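Local coordinates for protein lectin (Pleurotus ostreatus, PDB 6T0Q) that binds calcium and probably recognises galactose-type sugars through two carbohydrate-binding-module-like beta domains, at residues Ile36-Asn41 and Arg53-Asn58. Sequence-based numbering, arbitrary orientation.
Sequences IWTGEN and RPFRKN. With NAG (2-acetamido-2-deoxy-beta-D-glucopyranose), chain E.
An ST turn just past strand 34-37 meets strand 51-60 at the end of the N-terminal beta sandwich, where E40 and R53 form a side-on, two-pronged salt bridge. R53 NE reaches E40 OE1 at 2.9 Å and NH2 reaches OE2 at 2.8 Å, both acceptors close to the guanidinium plane; the carboxylate is turned 31° from it, and OE2 receives its N-H on the syn lone pair. T38 positions the acid: OG1 takes the N-H of E40 N (3.1 Å) and donates to the anti lone pair of E40 OE1 (2.6 Å), which therefore accepts twice. R53, bent at chi2 (-66°), sets CB over one face of the W37 indole, toward its rim, with CG just outside, 3.6 Å from CZ2, while T38 CG2 flanks the same aliphatic stem. F55 CZ meets W37 obliquely from the same side, 3.6 Å from W37 CE3, the two rings inclined at 45°; I36 CD1 touches F55 CD1 at 3.8 Å. At the far end of 53-58, N58 ND2 carries the N-linked NAG. Strand 51-60 runs between 109-118 and 150-151; T151 touches T38 and F55, I127 of strand 126-135 packs on I36 and F55, and W37 lies near calcium ligand N118.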
ATOM      1  N   ILE A  36     -14.221  27.435 -30.096  1.00 17.94           N
ATOM      2  CA  ILE A  36     -14.121  28.815 -29.633  1.00 19.58           C
ATOM      3  C   ILE A  36     -12.760  29.395 -29.980  1.00 22.54           C
ATOM      4  O   ILE A  36     -11.753  28.683 -30.095  1.00 18.63           O
ATOM      5  CB  ILE A  36     -14.389  28.967 -28.123  1.00 18.39           C
ATOM      6  CG1 ILE A  36     -13.379  28.161 -27.300  1.00 18.37           C
ATOM      7  CG2 ILE A  36     -15.835  28.596 -27.803  1.00 19.65           C
ATOM      8  CD1 ILE A  36     -13.589  28.308 -25.777  1.00 20.74           C
ATOM      9  N   TRP A  37     -12.752  30.709 -30.161  1.00 19.50           N
ATOM     10  CA  TRP A  37     -11.529  31.490 -30.264  1.00 18.13           C
ATOM     11  C   TRP A  37     -11.852  32.865 -29.681  1.00 22.13           C
ATOM     12  O   TRP A  37     -12.788  33.004 -28.883  1.00 20.37           O
ATOM     13  CB  TRP A  37     -11.025  31.493 -31.725  1.00 14.78           C
ATOM     14  CG  TRP A  37      -9.601  31.938 -31.853  1.00 18.58           C
ATOM     15  CD1 TRP A  37      -9.152  33.114 -32.387  1.00 21.24           C
ATOM     16  CD2 TRP A  37      -8.433  31.230 -31.402  1.00 15.62           C
ATOM     17  NE1 TRP A  37      -7.781  33.173 -32.312  1.00 18.71           N
ATOM     18  CE2 TRP A  37      -7.316  32.031 -31.712  1.00 19.36           C
ATOM     19  CE3 TRP A  37      -8.226  29.989 -30.778  1.00 17.95           C
ATOM     20  CZ2 TRP A  37      -6.002  31.636 -31.419  1.00 18.06           C
ATOM     21  CZ3 TRP A  37      -6.916  29.593 -30.490  1.00 19.22           C
ATOM     22  CH2 TRP A  37      -5.823  30.419 -30.812  1.00 21.69           C
ATOM     23  N   THR A  38     -11.091  33.886 -30.080  1.00 21.86           N
ATOM     24  CA  THR A  38     -11.207  35.213 -29.481  1.00 20.65           C
ATOM     25  C   THR A  38     -12.200  36.119 -30.193  1.00 24.02           C
ATOM     26  O   THR A  38     -12.704  37.064 -29.581  1.00 24.02           O
ATOM     27  CB  THR A  38      -9.852  35.927 -29.486  1.00 25.60           C
ATOM     28  OG1 THR A  38      -9.381  36.046 -30.833  1.00 43.69           O
ATOM     29  CG2 THR A  38      -8.827  35.176 -28.628  1.00 22.44           C
ATOM     30  N   GLY A  39     -12.449  35.906 -31.478  1.00 20.61           N
ATOM     31  CA  GLY A  39     -13.221  36.876 -32.224  1.00 21.77           C
ATOM     32  C   GLY A  39     -12.411  38.039 -32.747  1.00 26.25           C
ATOM     33  O   GLY A  39     -12.995  39.002 -33.258  1.00 21.53           O
ATOM     34  N   GLU A  40     -11.078  37.979 -32.641  1.00 22.47           N
ATOM     35  CA  GLU A  40     -10.240  38.996 -33.272  1.00 28.30           C
ATOM     36  C   GLU A  40     -10.567  39.137 -34.754  1.00 29.13           C
ATOM     37  O   GLU A  40     -10.526  40.242 -35.302  1.00 26.14           O
ATOM     38  CB  GLU A  40      -8.765  38.662 -33.050  1.00 25.15           C
ATOM     39  CG  GLU A  40      -8.329  39.021 -31.617  1.00 25.71           C
ATOM     40  CD  GLU A  40      -7.034  38.351 -31.212  1.00 28.43           C
ATOM     41  OE1 GLU A  40      -7.049  37.129 -30.935  1.00 23.91           O
ATOM     42  OE2 GLU A  40      -5.996  39.044 -31.178  1.00 28.28           O
ATOM     43  N   ASN A  41     -10.920  38.034 -35.415  1.00 22.89           N
ATOM     44  CA  ASN A  41     -11.618  38.123 -36.692  1.00 22.42           C
ATOM     45  C   ASN A  41     -13.091  37.874 -36.423  1.00 21.39           C
ATOM     46  O   ASN A  41     -13.444  36.768 -35.978  1.00 23.57           O
ATOM     47  CB  ASN A  41     -11.082  37.103 -37.703  1.00 19.77           C
ATOM     48  CG  ASN A  41     -11.651  37.318 -39.109  1.00 26.50           C
ATOM     49  OD1 ASN A  41     -12.717  37.913 -39.276  1.00 25.33           O
ATOM     50  ND2 ASN A  41     -10.936  36.839 -40.121  1.00 23.86           N
ATOM     51  N   ARG A  53      -3.544  31.986 -27.353  1.00 23.73           N
ATOM     52  CA  ARG A  53      -4.632  32.662 -26.647  1.00 21.14           C
ATOM     53  C   ARG A  53      -5.139  31.815 -25.486  1.00 23.50           C
ATOM     54  O   ARG A  53      -5.210  30.582 -25.609  1.00 24.70           O
ATOM     55  CB  ARG A  53      -5.792  32.964 -27.620  1.00 19.59           C
ATOM     56  CG  ARG A  53      -5.420  33.954 -28.737  1.00 20.35           C
ATOM     57  CD  ARG A  53      -5.124  35.327 -28.132  1.00 23.48           C
ATOM     58  NE  ARG A  53      -4.898  36.375 -29.133  1.00 23.46           N
ATOM     59  CZ  ARG A  53      -3.709  36.915 -29.392  1.00 27.52           C
ATOM     60  NH1 ARG A  53      -2.630  36.498 -28.740  1.00 23.22           N
ATOM     61  NH2 ARG A  53      -3.600  37.872 -30.302  1.00 25.49           N
ATOM     62  N   PRO A  54      -5.488  32.436 -24.356  1.00 24.75           N
ATOM     63  CA  PRO A  54      -6.005  31.686 -23.206  1.00 24.42           C
ATOM     64  C   PRO A  54      -7.517  31.526 -23.221  1.00 27.50           C
ATOM     65  O   PRO A  54      -8.257  32.381 -23.709  1.00 24.80           O
ATOM     66  CB  PRO A  54      -5.594  32.564 -22.016  1.00 19.43           C
ATOM     67  CG  PRO A  54      -5.746  33.959 -22.558  1.00 20.88           C
ATOM     68  CD  PRO A  54      -5.329  33.872 -24.040  1.00 24.78           C
ATOM     69  N   PHE A  55      -7.965  30.412 -22.639  1.00 22.15           N
ATOM     70  CA  PHE A  55      -9.386  30.116 -22.466  1.00 24.42           C
ATOM     71  C   PHE A  55      -9.578  29.478 -21.098  1.00 24.20           C
ATOM     72  O   PHE A  55      -8.822  28.574 -20.730  1.00 28.24           O
ATOM     73  CB  PHE A  55      -9.895  29.191 -23.587  1.00 21.18           C
ATOM     74  CG  PHE A  55      -9.677  29.767 -24.958  1.00 20.32           C
ATOM     75  CD1 PHE A  55     -10.617  30.625 -25.519  1.00 20.83           C
ATOM     76  CD2 PHE A  55      -8.504  29.515 -25.650  1.00 20.09           C
ATOM     77  CE1 PHE A  55     -10.402  31.205 -26.768  1.00 21.64           C
ATOM     78  CE2 PHE A  55      -8.279  30.074 -26.910  1.00 23.22           C
ATOM     79  CZ  PHE A  55      -9.227  30.932 -27.466  1.00 20.60           C
ATOM     80  N   ARG A  56     -10.579  29.952 -20.353  1.00 21.90           N
ATOM     81  CA  ARG A  56     -10.796  29.555 -18.966  1.00 27.87           C
ATOM     82  C   ARG A  56     -12.280  29.400 -18.696  1.00 27.67           C
ATOM     83  O   ARG A  56     -13.095  30.184 -19.189  1.00 23.42           O
ATOM     84  CB  ARG A  56     -10.289  30.600 -17.961  1.00 30.27           C
ATOM     85  CG  ARG A  56      -8.847  30.543 -17.597  1.00 37.08           C
ATOM     86  CD  ARG A  56      -8.523  31.743 -16.701  1.00 28.84           C
ATOM     87  NE  ARG A  56      -9.373  31.823 -15.508  1.00 27.33           N
ATOM     88  CZ  ARG A  56      -8.917  31.717 -14.260  1.00 30.83           C
ATOM     89  NH1 ARG A  56      -7.626  31.511 -14.045  1.00 24.95           N
ATOM     90  NH2 ARG A  56      -9.750  31.818 -13.224  1.00 28.02           N
ATOM     91  N   LYS A  57     -12.613  28.440 -17.836  1.00 23.02           N
ATOM     92  CA  LYS A  57     -13.986  28.303 -17.363  1.00 25.99           C
ATOM     93  C   LYS A  57     -13.971  27.640 -15.992  1.00 24.80           C
ATOM     94  O   LYS A  57     -13.405  26.553 -15.839  1.00 23.19           O
ATOM     95  CB  LYS A  57     -14.794  27.498 -18.363  1.00 33.61           C
ATOM     96  CG  LYS A  57     -16.113  27.001 -17.867  1.00 42.11           C
ATOM     97  CD  LYS A  57     -17.213  28.000 -18.047  1.00 37.54           C
ATOM     98  CE  LYS A  57     -18.544  27.272 -17.947  1.00 42.15           C
ATOM     99  NZ  LYS A  57     -19.686  28.197 -17.889  1.00 38.36           N
ATOM    100  N   ASN A  58     -14.547  28.314 -14.996  1.00 23.54           N
ATOM    101  CA  ASN A  58     -14.799  27.744 -13.672  1.00 27.09           C
ATOM    102  C   ASN A  58     -16.137  27.020 -13.735  1.00 29.28           C
ATOM    103  O   ASN A  58     -17.181  27.650 -13.926  1.00 25.15           O
ATOM    104  CB  ASN A  58     -14.822  28.840 -12.603  1.00 36.08           C
ATOM    105  CG  ASN A  58     -15.032  28.287 -11.181  1.00 35.25           C
ATOM    106  OD1 ASN A  58     -15.004  27.074 -10.973  1.00 29.05           O
ATOM    107  ND2 ASN A  58     -15.242  29.190 -10.201  1.00 37.65           N
TER
HETATM  108  C1  NAG E 402     -15.430  28.886  -8.781  1.00 35.61           C
HETATM  109  C2  NAG E 402     -14.377  29.652  -7.980  1.00 36.89           C
HETATM  110  C3  NAG E 402     -14.512  29.355  -6.483  1.00 37.26           C
HETATM  111  C4  NAG E 402     -15.934  29.608  -5.994  1.00 44.68           C
HETATM  112  C5  NAG E 402     -16.917  28.839  -6.880  1.00 43.33           C
HETATM  113  C6  NAG E 402     -18.365  29.112  -6.546  1.00 42.78           C
HETATM  114  C7  NAG E 402     -12.327  30.153  -9.227  1.00 41.52           C
HETATM  115  C8  NAG E 402     -10.965  29.666  -9.632  1.00 34.81           C
HETATM  116  N2  NAG E 402     -13.037  29.332  -8.448  1.00 33.32           N
HETATM  117  O3  NAG E 402     -13.587  30.177  -5.782  1.00 36.56           O
HETATM  118  O5  NAG E 402     -16.738  29.187  -8.267  1.00 36.60           O
HETATM  119  O6  NAG E 402     -18.785  30.359  -7.083  1.00 46.01           O
HETATM  120  O7  NAG E 402     -12.769  31.234  -9.599  1.00 49.19           O